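Local coordinates for EchA1_1 (Mycobacterium avium subsp. paratuberculosis, PDB 3R9T), which probably catalyses the reversible hydration of enoyl-CoA thioesters to (3S)-3-hydroxyacyl-CoA in fatty acid metabolism, at residues B[31-34]-B[35-39]; B[152-156]-B[157-161]; B[223-227]-B[228-232]. All blocks are in the same frame, centred on the assembly; numbering follows the deposited sequence. Where two conformers were deposited one is given.

All three interactions are local, and each lies at or just before the start of a helix of one crotonase-like chain. Interaction 1, partly buried beside the main sheet, combines an asparagine N-cap with an aliphatic pair. Interaction 2 joins helices 149-156 and 159-168: its leucine–isoleucine side is buried, whereas R159 reaches a subunit interface. Interaction 3 is a surface contact, built from backbone turns with two acidic side chains lying against valines. Interactions 1 and 2 lie on opposite sides of the chain's centre, their centres about 27 Å apart. Interactions 2 and 3 touch directly through a salt bridge, R152 NH2 to D229 OD2 (2.9 Å).

Interaction 1 of 3, residues B[31-34]-B[35-39]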
ATOM      1  N   ASN B  31      10.175  24.459  16.913  1.00 31.45           N
ATOM      2  CA  ASN B  31      11.070  23.478  16.321  1.00 29.84           C
ATOM      3  C   ASN B  31      10.918  23.406  14.810  1.00 29.07           C
ATOM      4  O   ASN B  31      11.103  22.346  14.214  1.00 28.47           O
ATOM      5  CB  ASN B  31      10.889  22.109  17.000  1.00 28.89           C
ATOM      6  CG  ASN B  31      11.462  22.081  18.416  1.00 28.80           C
ATOM      7  OD1 ASN B  31      12.528  22.643  18.680  1.00 29.27           O
ATOM      8  ND2 ASN B  31      10.757  21.425  19.327  1.00 26.91           N
ATOM      9  N   ALA B  32      10.607  24.548  14.196  1.00 28.95           N
ATOM     10  CA  ALA B  32      10.518  24.653  12.748  1.00 28.97           C
ATOM     11  C   ALA B  32      11.890  24.459  12.117  1.00 28.89           C
ATOM     12  O   ALA B  32      12.921  24.810  12.696  1.00 28.94           O
ATOM     13  CB  ALA B  32       9.907  26.004  12.331  1.00 29.41           C
ATOM     14  N   ILE B  33      11.889  23.886  10.922  1.00 28.56           N
ATOM     15  CA  ILE B  33      13.131  23.566  10.229  1.00 28.67           C
ATOM     16  C   ILE B  33      13.702  24.762   9.494  1.00 29.52           C
ATOM     17  O   ILE B  33      13.034  25.376   8.665  1.00 29.75           O
ATOM     18  CB  ILE B  33      12.949  22.448   9.202  1.00 27.85           C
ATOM     19  CG1 ILE B  33      12.366  21.208   9.867  1.00 26.41           C
ATOM     20  CG2 ILE B  33      14.296  22.082   8.555  1.00 27.51           C
ATOM     21  CD1 ILE B  33      13.173  20.696  11.066  1.00 27.19           C
ATOM     22  N   ASN B  34      14.961  25.059   9.795  1.00 30.06           N
ATOM     23  CA  ASN B  34      15.772  25.945   8.977  1.00 30.43           C
ATOM     24  C   ASN B  34      17.138  25.290   8.699  1.00 30.34           C
ATOM     25  O   ASN B  34      17.412  24.159   9.138  1.00 28.93           O
ATOM     26  CB  ASN B  34      15.943  27.306   9.675  1.00 31.44           C
ATOM     27  CG  ASN B  34      16.759  27.214  10.959  1.00 32.44           C
ATOM     28  OD1 ASN B  34      17.326  26.173  11.281  1.00 33.34           O
ATOM     29  ND2 ASN B  34      16.817  28.315  11.699  1.00 35.00           N
ATOM     30  N   ALA B  35      18.002  26.012   7.989  1.00 31.01           N
ATOM     31  CA  ALA B  35      19.342  25.501   7.658  1.00 31.10           C
ATOM     32  C   ALA B  35      20.175  25.048   8.873  1.00 30.90           C
ATOM     33  O   ALA B  35      20.909  24.066   8.781  1.00 30.82           O
ATOM     34  CB  ALA B  35      20.116  26.534   6.837  1.00 31.85           C
ATOM     35  N   ALA B  36      20.071  25.762   9.994  1.00 31.00           N
ATOM     36  CA  ALA B  36      20.799  25.399  11.215  1.00 30.61           C
ATOM     37  C   ALA B  36      20.350  24.034  11.785  1.00 29.53           C
ATOM     38  O   ALA B  36      21.173  23.226  12.224  1.00 29.12           O
ATOM     39  CB  ALA B  36      20.646  26.498  12.270  1.00 31.71           C
ATOM     40  N   VAL B  37      19.042  23.785  11.774  1.00 28.23           N
ATOM     41  CA  VAL B  37      18.508  22.493  12.195  1.00 27.13           C
ATOM     42  C   VAL B  37      19.013  21.409  11.236  1.00 26.02           C
ATOM     43  O   VAL B  37      19.452  20.341  11.661  1.00 25.43           O
ATOM     44  CB  VAL B  37      16.966  22.491  12.232  1.00 26.36           C
ATOM     45  CG1 VAL B  37      16.424  21.083  12.571  1.00 25.43           C
ATOM     46  CG2 VAL B  37      16.419  23.560  13.217  1.00 27.90           C
ATOM     47  N   SER B  38      18.985  21.702   9.940  1.00 25.39           N
ATOM     48  CA  SER B  38      19.434  20.731   8.950  1.00 24.43           C
ATOM     49  C   SER B  38      20.892  20.334   9.133  1.00 24.49           C
ATOM     50  O   SER B  38      21.262  19.188   8.911  1.00 23.29           O
ATOM     51  CB  SER B  38      19.189  21.241   7.526  1.00 24.39           C
ATOM     52  OG  SER B  38      17.817  21.527   7.337  1.00 24.37           O
ATOM     53  N   ILE B  39      21.716  21.285   9.547  1.00 25.18           N
ATOM     54  CA  ILE B  39      23.122  21.006   9.822  1.00 25.43           C
ATOM     55  C   ILE B  39      23.275  20.043  10.983  1.00 25.06           C
ATOM     56  O   ILE B  39      24.014  19.060  10.892  1.00 24.58           O
ATOM     57  CB  ILE B  39      23.890  22.308  10.107  1.00 26.85           C
ATOM     58  CG1 ILE B  39      24.086  23.071   8.799  1.00 27.94           C
ATOM     59  CG2 ILE B  39      25.243  22.021  10.748  1.00 26.77           C
ATOM     60  CD1 ILE B  39      24.473  24.543   8.980  1.00 31.26           C
TER
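N34 caps the N-terminus of helix 35-50, its carboxamide oxygen turned toward the backbone N of V37 in the first turn. The N-cap assignment rests on one bond: V37 N donates to N34 OD1 at 3.0 Å, with an N-H...O angle of 165°, and the donor lies nearly on the extension of the side-chain C=O. A chi1 of 66° places CG between the backbone N and the carbonyl carbon, which swings the amide forward over the helix end. The same oxygen is flanked by carbon, since V37 CG2 lies 3.4 Å from N34 OD1 and A36 CB lies 3.5 Å from N34 OD1. A valine at the third helical position cannot return a side-chain bond to the cap, so this is a simple N-cap and not a capping box. The helix N-terminus would probably polarise the amide.

The backbone oxygen of N34 starts the regular pattern, N34 O accepting from S38 N at 3.0 Å. Next to the cap, I33 and V37 meet at about a right angle. With CG1 anti to its backbone N (chi1 175°), V37 directs that methyl at the end of the isoleucine chain, and I33 CD1 touches V37 CG1 at 3.6 Å. The other branch, V37 CG2, also passes A32 O. V37 further packs on I24 of strand 19-24, tying the helix start to the main sheet. S38 OG hydrogen-bonds the backbone oxygen of L82, a residue of the benzoic acid pocket, while I33 CG2 rests 3.8 Å from S38 OG.

Interaction 2 of 3, residues B[152-156]-B[157-161]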
ATOM      1  N   ARG B 152       4.935  10.437  -0.533  1.00 17.85           N
ATOM      2  CA  ARG B 152       5.039   9.378   0.466  1.00 17.63           C
ATOM      3  C   ARG B 152       3.747   9.150   1.215  1.00 17.67           C
ATOM      4  O   ARG B 152       3.563   8.059   1.741  1.00 17.20           O
ATOM      5  CB  ARG B 152       6.150   9.649   1.482  1.00 17.69           C
ATOM      6  CG  ARG B 152       7.525   9.539   0.870  1.00 16.88           C
ATOM      7  CD  ARG B 152       8.625   9.961   1.815  1.00 18.56           C
ATOM      8  NE  ARG B 152       9.943   9.556   1.302  1.00 19.34           N
ATOM      9  CZ  ARG B 152      11.109  10.089   1.686  1.00 20.46           C
ATOM     10  NH1 ARG B 152      11.163  11.071   2.584  1.00 17.59           N
ATOM     11  NH2 ARG B 152      12.243   9.648   1.157  1.00 20.68           N
ATOM     12  N   ILE B 153       2.858  10.147   1.274  1.00 17.84           N
ATOM     13  CA  ILE B 153       1.678  10.002   2.129  1.00 18.16           C
ATOM     14  C   ILE B 153       0.806   8.838   1.614  1.00 17.16           C
ATOM     15  O   ILE B 153       0.350   7.998   2.418  1.00 16.41           O
ATOM     16  CB  ILE B 153       0.878  11.327   2.330  1.00 18.67           C
ATOM     17  CG1 ILE B 153      -0.138  11.164   3.465  1.00 20.85           C
ATOM     18  CG2 ILE B 153       0.221  11.762   1.066  1.00 20.34           C
ATOM     19  CD1 ILE B 153       0.482  11.042   4.820  1.00 22.32           C
ATOM     20  N   ALA B 154       0.648   8.727   0.298  1.00 18.31           N
ATOM     21  CA  ALA B 154      -0.164   7.651  -0.255  1.00 19.18           C
ATOM     22  C   ALA B 154       0.562   6.321  -0.301  1.00 18.74           C
ATOM     23  O   ALA B 154      -0.054   5.290  -0.575  1.00 19.80           O
ATOM     24  CB  ALA B 154      -0.697   8.011  -1.645  1.00 20.60           C
ATOM     25  N   GLU B 155       1.860   6.345  -0.044  1.00 18.44           N
ATOM     26  CA  GLU B 155       2.641   5.116   0.107  1.00 18.25           C
ATOM     27  C   GLU B 155       2.509   4.479   1.493  1.00 18.16           C
ATOM     28  O   GLU B 155       2.783   3.284   1.661  1.00 19.78           O
ATOM     29  CB  GLU B 155       4.097   5.416  -0.168  1.00 18.78           C
ATOM     30  CG  GLU B 155       4.344   5.705  -1.625  1.00 21.20           C
ATOM     31  CD  GLU B 155       5.766   6.105  -1.957  1.00 22.32           C
ATOM     32  OE1 GLU B 155       6.568   6.354  -1.029  1.00 23.34           O
ATOM     33  OE2 GLU B 155       6.070   6.203  -3.175  1.00 22.61           O
ATOM     34  N   GLN B 156       2.101   5.273   2.474  1.00 17.70           N
ATOM     35  CA  GLN B 156       2.095   4.824   3.862  1.00 17.88           C
ATOM     36  C   GLN B 156       0.733   4.802   4.535  1.00 19.54           C
ATOM     37  O   GLN B 156       0.611   4.290   5.640  1.00 21.37           O
ATOM     38  CB  GLN B 156       3.072   5.663   4.664  1.00 17.77           C
ATOM     39  CG  GLN B 156       4.457   5.626   4.058  1.00 16.68           C
ATOM     40  CD  GLN B 156       5.513   6.248   4.931  1.00 18.86           C
ATOM     41  OE1 GLN B 156       5.344   6.351   6.150  1.00 19.79           O
ATOM     42  NE2 GLN B 156       6.616   6.680   4.320  1.00 18.92           N
ATOM     43  N   LEU B 157      -0.265   5.377   3.875  1.00 19.98           N
ATOM     44  CA  LEU B 157      -1.646   5.379   4.316  1.00 20.09           C
ATOM     45  C   LEU B 157      -2.490   4.859   3.165  1.00 19.45           C
ATOM     46  O   LEU B 157      -2.074   4.960   2.011  1.00 18.96           O
ATOM     47  CB  LEU B 157      -2.086   6.813   4.630  1.00 21.26           C
ATOM     48  CG  LEU B 157      -1.851   7.449   5.992  1.00 23.17           C
ATOM     49  CD1 LEU B 157      -2.352   8.875   5.994  1.00 25.46           C
ATOM     50  CD2 LEU B 157      -2.607   6.690   7.034  1.00 27.32           C
ATOM     51  N   PRO B 158      -3.679   4.310   3.447  1.00 18.27           N
ATOM     52  CA  PRO B 158      -4.552   3.915   2.351  1.00 18.91           C
ATOM     53  C   PRO B 158      -4.768   5.069   1.392  1.00 19.07           C
ATOM     54  O   PRO B 158      -4.903   6.222   1.789  1.00 19.50           O
ATOM     55  CB  PRO B 158      -5.852   3.550   3.053  1.00 19.49           C
ATOM     56  CG  PRO B 158      -5.412   3.084   4.383  1.00 19.03           C
ATOM     57  CD  PRO B 158      -4.291   4.005   4.751  1.00 18.51           C
ATOM     58  N   ARG B 159      -4.792   4.750   0.118  1.00 18.80           N
ATOM     59  CA  ARG B 159      -4.822   5.781  -0.889  1.00 19.35           C
ATOM     60  C   ARG B 159      -5.885   6.848  -0.655  1.00 18.90           C
ATOM     61  O   ARG B 159      -5.571   8.032  -0.676  1.00 18.12           O
ATOM     62  CB  ARG B 159      -5.016   5.141  -2.250  1.00 20.55           C
ATOM     63  CG  ARG B 159      -5.512   6.070  -3.318  1.00 24.76           C
ATOM     64  CD  ARG B 159      -4.441   7.008  -3.746  1.00 29.14           C
ATOM     65  NE  ARG B 159      -3.414   6.331  -4.527  1.00 32.34           N
ATOM     66  CZ  ARG B 159      -2.378   6.943  -5.091  1.00 36.05           C
ATOM     67  NH1 ARG B 159      -2.222   8.257  -4.955  1.00 35.52           N
ATOM     68  NH2 ARG B 159      -1.493   6.242  -5.792  1.00 37.08           N
ATOM     69  N   LYS B 160      -7.134   6.459  -0.461  1.00 19.44           N
ATOM     70  CA  LYS B 160      -8.186   7.459  -0.276  1.00 19.78           C
ATOM     71  C   LYS B 160      -7.979   8.301   0.988  1.00 19.61           C
ATOM     72  O   LYS B 160      -8.222   9.502   0.979  1.00 19.23           O
ATOM     73  CB  LYS B 160      -9.578   6.804  -0.256  1.00 20.90           C
ATOM     74  CG  LYS B 160     -10.365   6.984  -1.538  1.00 23.13           C
ATOM     75  CD  LYS B 160      -9.697   6.370  -2.729  1.00 24.23           C
ATOM     76  CE  LYS B 160     -10.585   6.518  -3.950  1.00 24.19           C
ATOM     77  NZ  LYS B 160      -9.888   6.038  -5.162  1.00 22.78           N
ATOM     78  N   VAL B 161      -7.529   7.674   2.067  1.00 18.93           N
ATOM     79  CA  VAL B 161      -7.261   8.387   3.310  1.00 19.21           C
ATOM     80  C   VAL B 161      -6.112   9.404   3.107  1.00 18.77           C
ATOM     81  O   VAL B 161      -6.195  10.555   3.584  1.00 19.36           O
ATOM     82  CB  VAL B 161      -6.954   7.388   4.436  1.00 19.00           C
ATOM     83  CG1 VAL B 161      -6.616   8.093   5.732  1.00 20.59           C
ATOM     84  CG2 VAL B 161      -8.151   6.442   4.624  1.00 20.68           C
TER
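L157 folds back against I153 where helix 149-156 gives way to helix 159-168, a short turn joining two consecutive helices, with P158 as N-cap residue of the second. The tight part is aliphatic: the two side chains meet at a slant, I153 CD1 lying 3.8 Å from L157 CD1. I153 reaches across because its CG1 is anti to the backbone N (chi1 -167°). Polar support is modest: L157 N gives a weak bond to I153 O, bent to 134° at the hydrogen, and that oxygen also accepts from Q156 N.

The looser side is partly exposed. There A154 CB lies 3.6 Å above one face of the R159 guanidinium, displaced toward its rim, with A154 CB to R159 NH1 at 3.7 Å. Bends at chi2 and chi3 bring the group back over the alanine, and R159 NH1 has a weak hydrogen bond to A218 O of the second subunit. Q156, though buried, leads away from the turn, its OE1 accepting from K160 NZ of the third subunit. Around the aliphatic pair, I153 packs on L121 of helix 115-122, and L157 on W180 of helix 174-180 and on A162 and L165 of helix 159-168.

Interaction 3 of 3, residues B[223-227]-B[228-232]; sequences DGVVV and GDEPG
The D229 carboxylate has V226 over one face: the methyl CG1 stands almost directly above OD2, V226 CG1 to D229 OD2 being 3.4 Å. R152, its salt-bridge partner, lies on the other side of that plane, with NH2 tilted well out of it. The group is therefore held between an aliphatic contact and a positive charge, which would probably favour its ionised form.

E230 meets the strand differently. V225 CG1 lies over one face of the E230 carboxylate but is displaced toward one oxygen and past it, with V225 CG1 to E230 OE1 at 3.6 Å. The two side chains cross at about a right angle. The bend at chi2 (-58°) turns the E230 carboxylate back toward V225, and E230 OE2 forms a salt bridge with R97.

Between these groups, the backbone makes two successive turns. D229 N donates to V226 O at 3.2 Å with an angle of 148° at the hydrogen, and E230 N donates to V227 O at 3.2 Å and 164°. In both bonds the donor lies well above the acceptor's carbonyl plane. The intervening residues V227, G228 and D229 all have negative phi and psi, so the pair qualifies as overlapping type I turns. V227 also packs on R235 of the third subunit.

D223 and G224, both with positive phi, form a turn close to type I' between the short strands 221-222 and 225-226. The whole is a tight beta hairpin leading through consecutive turns into helix 230-243, a helix near the C-terminus of this crotonase-like chain that carries M240 of the benzoic acid pocket.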
ATOM      1  N   ASP B 223      23.424   1.844  -3.839  1.00 28.81           N
ATOM      2  CA  ASP B 223      24.464   2.844  -3.562  0.50 29.66           C
ATOM      3  C   ASP B 223      23.963   4.023  -2.716  1.00 29.17           C
ATOM      4  O   ASP B 223      24.171   5.190  -3.060  1.00 29.23           O
ATOM      5  CB  ASP B 223      25.061   3.364  -4.873  0.50 30.49           C
ATOM      6  CG  ASP B 223      26.033   2.385  -5.507  0.50 32.14           C
ATOM      7  OD1 ASP B 223      26.055   1.208  -5.092  0.50 32.59           O
ATOM      8  OD2 ASP B 223      26.780   2.804  -6.417  0.50 33.83           O
ATOM      9  N   GLY B 224      23.297   3.727  -1.605  1.00 28.90           N
ATOM     10  CA  GLY B 224      22.853   4.784  -0.695  1.00 28.61           C
ATOM     11  C   GLY B 224      21.648   5.607  -1.125  1.00 28.23           C
ATOM     12  O   GLY B 224      21.285   6.551  -0.431  1.00 28.63           O
ATOM     13  N   VAL B 225      21.020   5.254  -2.248  1.00 27.93           N
ATOM     14  CA  VAL B 225      19.856   5.985  -2.763  1.00 27.19           C
ATOM     15  C   VAL B 225      18.610   5.105  -2.784  1.00 25.65           C
ATOM     16  O   VAL B 225      18.662   3.979  -3.259  1.00 25.43           O
ATOM     17  CB  VAL B 225      20.108   6.488  -4.206  1.00 28.00           C
ATOM     18  CG1 VAL B 225      18.880   7.221  -4.756  1.00 29.29           C
ATOM     19  CG2 VAL B 225      21.323   7.397  -4.230  1.00 29.52           C
ATOM     20  N   VAL B 226      17.498   5.634  -2.281  1.00 24.12           N
ATOM     21  CA  VAL B 226      16.194   4.987  -2.393  1.00 23.30           C
ATOM     22  C   VAL B 226      15.722   5.235  -3.833  1.00 24.19           C
ATOM     23  O   VAL B 226      15.176   6.287  -4.164  1.00 22.46           O
ATOM     24  CB  VAL B 226      15.195   5.527  -1.357  1.00 22.68           C
ATOM     25  CG1 VAL B 226      13.820   4.838  -1.486  1.00 21.99           C
ATOM     26  CG2 VAL B 226      15.769   5.347   0.059  1.00 21.73           C
ATOM     27  N   VAL B 227      15.921   4.226  -4.672  1.00 25.25           N
ATOM     28  CA  VAL B 227      15.720   4.334  -6.117  1.00 26.72           C
ATOM     29  C   VAL B 227      14.312   4.738  -6.501  1.00 25.74           C
ATOM     30  O   VAL B 227      14.106   5.577  -7.392  1.00 26.77           O
ATOM     31  CB  VAL B 227      16.011   2.973  -6.778  1.00 27.06           C
ATOM     32  CG1 VAL B 227      15.593   2.972  -8.240  1.00 30.31           C
ATOM     33  CG2 VAL B 227      17.470   2.637  -6.625  1.00 29.21           C
ATOM     34  N   GLY B 228      13.348   4.120  -5.838  1.00 25.33           N
ATOM     35  CA  GLY B 228      11.946   4.320  -6.161  1.00 25.32           C
ATOM     36  C   GLY B 228      11.420   5.717  -5.878  1.00 24.64           C
ATOM     37  O   GLY B 228      10.393   6.109  -6.437  1.00 25.27           O
ATOM     38  N   ASP B 229      12.112   6.475  -5.020  1.00 23.11           N
ATOM     39  CA  ASP B 229      11.697   7.849  -4.704  1.00 22.58           C
ATOM     40  C   ASP B 229      12.119   8.898  -5.734  1.00 22.90           C
ATOM     41  O   ASP B 229      11.616  10.033  -5.713  1.00 21.75           O
ATOM     42  CB  ASP B 229      12.256   8.289  -3.351  1.00 22.26           C
ATOM     43  CG  ASP B 229      11.612   7.596  -2.176  1.00 23.52           C
ATOM     44  OD1 ASP B 229      10.571   6.900  -2.344  1.00 25.50           O
ATOM     45  OD2 ASP B 229      12.177   7.780  -1.064  1.00 24.70           O
ATOM     46  N   GLU B 230      13.039   8.542  -6.621  1.00 23.73           N
ATOM     47  CA  GLU B 230      13.631   9.533  -7.514  1.00 26.10           C
ATOM     48  C   GLU B 230      12.604  10.232  -8.422  1.00 25.93           C
ATOM     49  O   GLU B 230      12.635  11.457  -8.543  1.00 26.52           O
ATOM     50  CB  GLU B 230      14.814   8.938  -8.277  1.00 27.48           C
ATOM     51  CG  GLU B 230      15.950   8.562  -7.314  1.00 30.47           C
ATOM     52  CD  GLU B 230      16.437   9.763  -6.503  1.00 35.22           C
ATOM     53  OE1 GLU B 230      16.342   9.755  -5.254  1.00 37.94           O
ATOM     54  OE2 GLU B 230      16.889  10.744  -7.123  1.00 38.75           O
ATOM     55  N   PRO B 231      11.647   9.477  -8.986  1.00 25.24           N
ATOM     56  CA  PRO B 231      10.632  10.159  -9.792  1.00 25.36           C
ATOM     57  C   PRO B 231       9.769  11.107  -8.964  1.00 24.07           C
ATOM     58  O   PRO B 231       9.433  12.182  -9.438  1.00 25.27           O
ATOM     59  CB  PRO B 231       9.806   9.007 -10.378  1.00 25.45           C
ATOM     60  CG  PRO B 231      10.760   7.851 -10.383  1.00 26.31           C
ATOM     61  CD  PRO B 231      11.555   8.016  -9.125  1.00 25.89           C
ATOM     62  N   GLY B 232       9.437  10.706  -7.744  1.00 23.00           N
ATOM     63  CA  GLY B 232       8.705  11.566  -6.818  1.00 22.02           C
ATOM     64  C   GLY B 232       9.434  12.853  -6.512  1.00 21.66           C
ATOM     65  O   GLY B 232       8.829  13.927  -6.536  1.00 21.08           O
TER